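PDB 3HYV: sulfide-quinone reductase from Aquifex aeolicus, which oxidises hydrogen sulfide with the help of a quinone, using one bound FAD per subunit, and probably builds up polysulfide, released typically as cyclooctasulfur. Local coordinates for residues G314-Q319 / P341-I346. Numbering follows the deposited sequence.
Sequences GMMIEQ and PRLSAI. With FAD (flavin-adenine dinucleotide), chain G.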
loop_
_atom_site.group_PDB
_atom_site.type_symbol
_atom_site.label_atom_id
_atom_site.label_comp_id
_atom_site.label_asym_id
_atom_site.label_seq_id
_atom_site.Cartn_x
_atom_site.Cartn_y
_atom_site.Cartn_z
ATOM N N GLY A 314 17.665 -18.372 15.246
ATOM C CA GLY A 314 18.613 -18.506 16.359
ATOM C C GLY A 314 17.975 -18.426 17.736
ATOM O O GLY A 314 18.264 -19.247 18.602
ATOM N N MET A 315 17.101 -17.446 17.932
ATOM C CA MET A 315 16.387 -17.284 19.200
ATOM C C MET A 315 15.457 -18.469 19.545
ATOM O O MET A 315 15.410 -18.885 20.705
ATOM C CB MET A 315 15.634 -15.945 19.250
ATOM C CG MET A 315 14.843 -15.750 20.541
ATOM S SD MET A 315 14.244 -14.081 20.882
ATOM C CE MET A 315 15.713 -13.375 21.600
ATOM N N MET A 316 14.741 -18.997 18.546
ATOM C CA MET A 316 13.880 -20.178 18.719
ATOM C C MET A 316 14.690 -21.396 19.179
ATOM O O MET A 316 14.281 -22.104 20.089
ATOM C CB MET A 316 13.138 -20.529 17.412
ATOM C CG MET A 316 12.168 -19.467 16.890
ATOM S SD MET A 316 11.670 -19.754 15.165
ATOM C CE MET A 316 10.607 -21.183 15.353
ATOM N N ILE A 317 15.841 -21.614 18.549
ATOM C CA ILE A 317 16.719 -22.762 18.811
ATOM C C ILE A 317 17.377 -22.705 20.199
ATOM O O ILE A 317 17.441 -23.718 20.902
ATOM C CB ILE A 317 17.776 -22.926 17.681
ATOM C CG1 ILE A 317 17.085 -23.259 16.353
ATOM C CG2 ILE A 317 18.809 -24.009 18.026
ATOM C CD1 ILE A 317 17.966 -23.109 15.132
ATOM N N GLU A 318 17.858 -21.524 20.581
ATOM C CA GLU A 318 18.353 -21.283 21.938
ATOM C C GLU A 318 17.302 -21.602 23.013
ATOM O O GLU A 318 17.620 -22.196 24.046
ATOM C CB GLU A 318 18.872 -19.849 22.084
ATOM C CG GLU A 318 20.276 -19.676 21.520
ATOM C CD GLU A 318 20.624 -18.241 21.191
ATOM O OE1 GLU A 318 20.636 -17.391 22.114
ATOM O OE2 GLU A 318 20.902 -17.975 19.993
ATOM N N GLN A 319 16.057 -21.220 22.751
ATOM C CA GLN A 319 14.933 -21.595 23.612
ATOM C C GLN A 319 14.685 -23.120 23.634
ATOM O O GLN A 319 14.399 -23.671 24.693
ATOM C CB GLN A 319 13.674 -20.800 23.220
ATOM C CG GLN A 319 13.845 -19.276 23.440
ATOM C CD GLN A 319 12.690 -18.427 22.905
ATOM O OE1 GLN A 319 11.816 -18.922 22.206
ATOM N NE2 GLN A 319 12.694 -17.136 23.235
ATOM N N PRO A 341 9.606 -24.607 24.855
ATOM C CA PRO A 341 10.138 -23.307 24.429
ATOM C C PRO A 341 9.016 -22.369 23.992
ATOM O O PRO A 341 8.004 -22.821 23.465
ATOM C CB PRO A 341 11.016 -23.663 23.222
ATOM C CG PRO A 341 10.431 -24.946 22.704
ATOM C CD PRO A 341 9.990 -25.691 23.930
ATOM N N ARG A 342 9.197 -21.077 24.239
ATOM C CA ARG A 342 8.253 -20.058 23.802
ATOM C C ARG A 342 8.226 -19.953 22.265
ATOM O O ARG A 342 7.172 -19.719 21.675
ATOM C CB ARG A 342 8.613 -18.709 24.438
ATOM C CG ARG A 342 7.807 -17.514 23.944
ATOM C CD ARG A 342 6.406 -17.499 24.526
ATOM N NE ARG A 342 5.666 -16.314 24.096
ATOM C CZ ARG A 342 4.428 -16.010 24.476
ATOM N NH1 ARG A 342 3.760 -16.808 25.299
ATOM N NH2 ARG A 342 3.856 -14.905 24.019
ATOM N N LEU A 343 9.392 -20.134 21.646
ATOM C CA LEU A 343 9.574 -20.045 20.184
ATOM C C LEU A 343 9.251 -18.654 19.618
ATOM O O LEU A 343 8.524 -18.518 18.628
ATOM C CB LEU A 343 8.817 -21.163 19.444
ATOM C CG LEU A 343 9.189 -22.618 19.794
ATOM C CD1 LEU A 343 8.237 -23.631 19.130
ATOM C CD2 LEU A 343 10.660 -22.949 19.463
ATOM N N SER A 344 9.788 -17.623 20.267
ATOM C CA SER A 344 9.720 -16.260 19.747
ATOM C C SER A 344 11.003 -15.968 18.972
ATOM O O SER A 344 11.987 -16.697 19.102
ATOM C CB SER A 344 9.493 -15.238 20.868
ATOM O OG SER A 344 10.480 -15.335 21.882
ATOM N N ALA A 345 10.987 -14.918 18.157
ATOM C CA ALA A 345 12.129 -14.606 17.298
ATOM C C ALA A 345 12.379 -13.113 17.156
ATOM O O ALA A 345 11.456 -12.338 16.891
ATOM C CB ALA A 345 11.943 -15.230 15.928
ATOM N N ILE A 346 13.640 -12.731 17.362
ATOM C CA ILE A 346 14.160 -11.411 17.026
ATOM C C ILE A 346 15.074 -11.624 15.832
ATOM O O ILE A 346 16.134 -12.231 15.973
ATOM C CB ILE A 346 14.982 -10.816 18.198
ATOM C CG1 ILE A 346 14.078 -10.511 19.384
ATOM C CG2 ILE A 346 15.749 -9.552 17.767
ATOM C CD1 ILE A 346 14.829 -10.228 20.673
HETATM P PA FAD G . 23.824 -25.939 12.455
HETATM O O1A FAD G . 24.106 -24.716 13.294
HETATM O O2A FAD G . 23.969 -25.857 10.958
HETATM O O5B FAD G . 24.792 -27.126 12.975
HETATM C C5B FAD G . 24.512 -28.527 12.884
HETATM C C4B FAD G . 25.807 -29.296 13.132
HETATM O O4B FAD G . 25.642 -30.716 12.981
HETATM C C3B FAD G . 26.874 -28.892 12.127
HETATM O O3B FAD G . 28.111 -28.739 12.815
HETATM C C2B FAD G . 26.979 -30.075 11.191
HETATM O O2B FAD G . 28.294 -30.157 10.660
HETATM C C1B FAD G . 26.666 -31.240 12.123
HETATM N N9A FAD G . 26.240 -32.508 11.454
HETATM C C8A FAD G . 25.490 -32.653 10.342
HETATM N N7A FAD G . 25.327 -33.978 10.082
HETATM C C5A FAD G . 25.991 -34.663 11.033
HETATM C C6A FAD G . 26.185 -36.019 11.292
HETATM N N6A FAD G . 25.639 -36.968 10.487
HETATM N N1A FAD G . 26.918 -36.387 12.364
HETATM C C2A FAD G . 27.465 -35.476 13.175
HETATM N N3A FAD G . 27.295 -34.169 12.954
HETATM C C4A FAD G . 26.560 -33.735 11.895
HETATM N N1 FAD G . 18.918 -17.279 12.176
HETATM C C2 FAD G . 18.827 -16.100 12.857
HETATM O O2 FAD G . 18.223 -16.056 13.941
HETATM N N3 FAD G . 19.397 -14.964 12.393
HETATM C C4 FAD G . 20.066 -14.994 11.221
HETATM O O4 FAD G . 20.623 -13.851 10.753
HETATM C C4X FAD G . 20.175 -16.191 10.500
HETATM N N5 FAD G . 20.850 -16.217 9.326
HETATM C C5X FAD G . 20.956 -17.378 8.632
HETATM C C6 FAD G . 21.662 -17.404 7.422
HETATM C C7 FAD G . 21.781 -18.587 6.686
HETATM C C7M FAD G . 22.550 -18.556 5.388
HETATM C C8 FAD G . 21.191 -19.760 7.168
HETATM C C8M FAD G . 21.268 -21.078 6.416
HETATM C C9 FAD G . 20.494 -19.725 8.379
HETATM C C9A FAD G . 20.359 -18.547 9.128
HETATM N N10 FAD G . 19.686 -18.531 10.321
HETATM C C10 FAD G . 19.575 -17.358 10.997
HETATM C "C1'" FAD G . 19.010 -19.768 10.803
HETATM C "C2'" FAD G . 19.557 -20.602 11.957
HETATM O "O2'" FAD G . 19.832 -19.777 13.100
HETATM C "C3'" FAD G . 20.767 -21.409 11.505
HETATM O "O3'" FAD G . 20.404 -22.189 10.351
HETATM C "C4'" FAD G . 21.346 -22.277 12.625
HETATM O "O4'" FAD G . 22.733 -22.511 12.340
HETATM C "C5'" FAD G . 20.651 -23.625 12.763
HETATM O "O5'" FAD G . 21.203 -24.304 13.893
HETATM P P FAD G . 21.368 -25.902 13.994
HETATM O O1P FAD G . 22.052 -26.195 15.310
HETATM O O2P FAD G . 19.997 -26.516 13.776
HETATM O O3P FAD G . 22.303 -26.374 12.759
#
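Q319 reaches from the helix into the turn at L343 and S344 and makes all the hydrogen bonds of this contact. Its OE1 accepts S344 N at 3.1 Å, in the carbonyl plane and on a lone pair, with a C=O...N angle of 131°. The same oxygen takes a weak, bent bond from L343 N at 2.8 Å. The other arm of the amide, NE2, donates to OG of the same S344 at 3.2 Å. This bond is nearly straight (171°) and lies in the amide plane. Q319 is extended beyond CG, which carries its amide to the turn. Together the bonds would fix the amide's rotation and which end faces the backbone N-H groups. L343 has positive phi and psi, and the turn there brings two successive N-H groups to one oxygen. A leucine in place of Q319 would probably leave L343 N and S344 N without this acceptor and S344 OG without its donor.

The backbone O of S344 sits against the CG atoms of M315 and M316, 3.3 Å from M315 CG. The rest is apolar. M315 CE presses against I346 CD1 at 3.4 Å, tighter than usual for two carbons. The M315 chain bends at chi3 (-83°), and its thioether end crosses I346 obliquely. M316 CB rests on L343 CD2 at 4.0 Å, and its CG lies near A345 CB. At the far end, Q319 CB meets P341 CB at 3.9 Å.

The contact joins the start of helix 314-332 to the turn leading into strand 345-350. G314 N donates to FAD O2 at 2.7 Å, while I346 belongs to the quinone site. Helix 401-411 touches both M315 and I346 through L407. Strand 355-361 pairs with 345-350, and its D361 forms a salt bridge with R342.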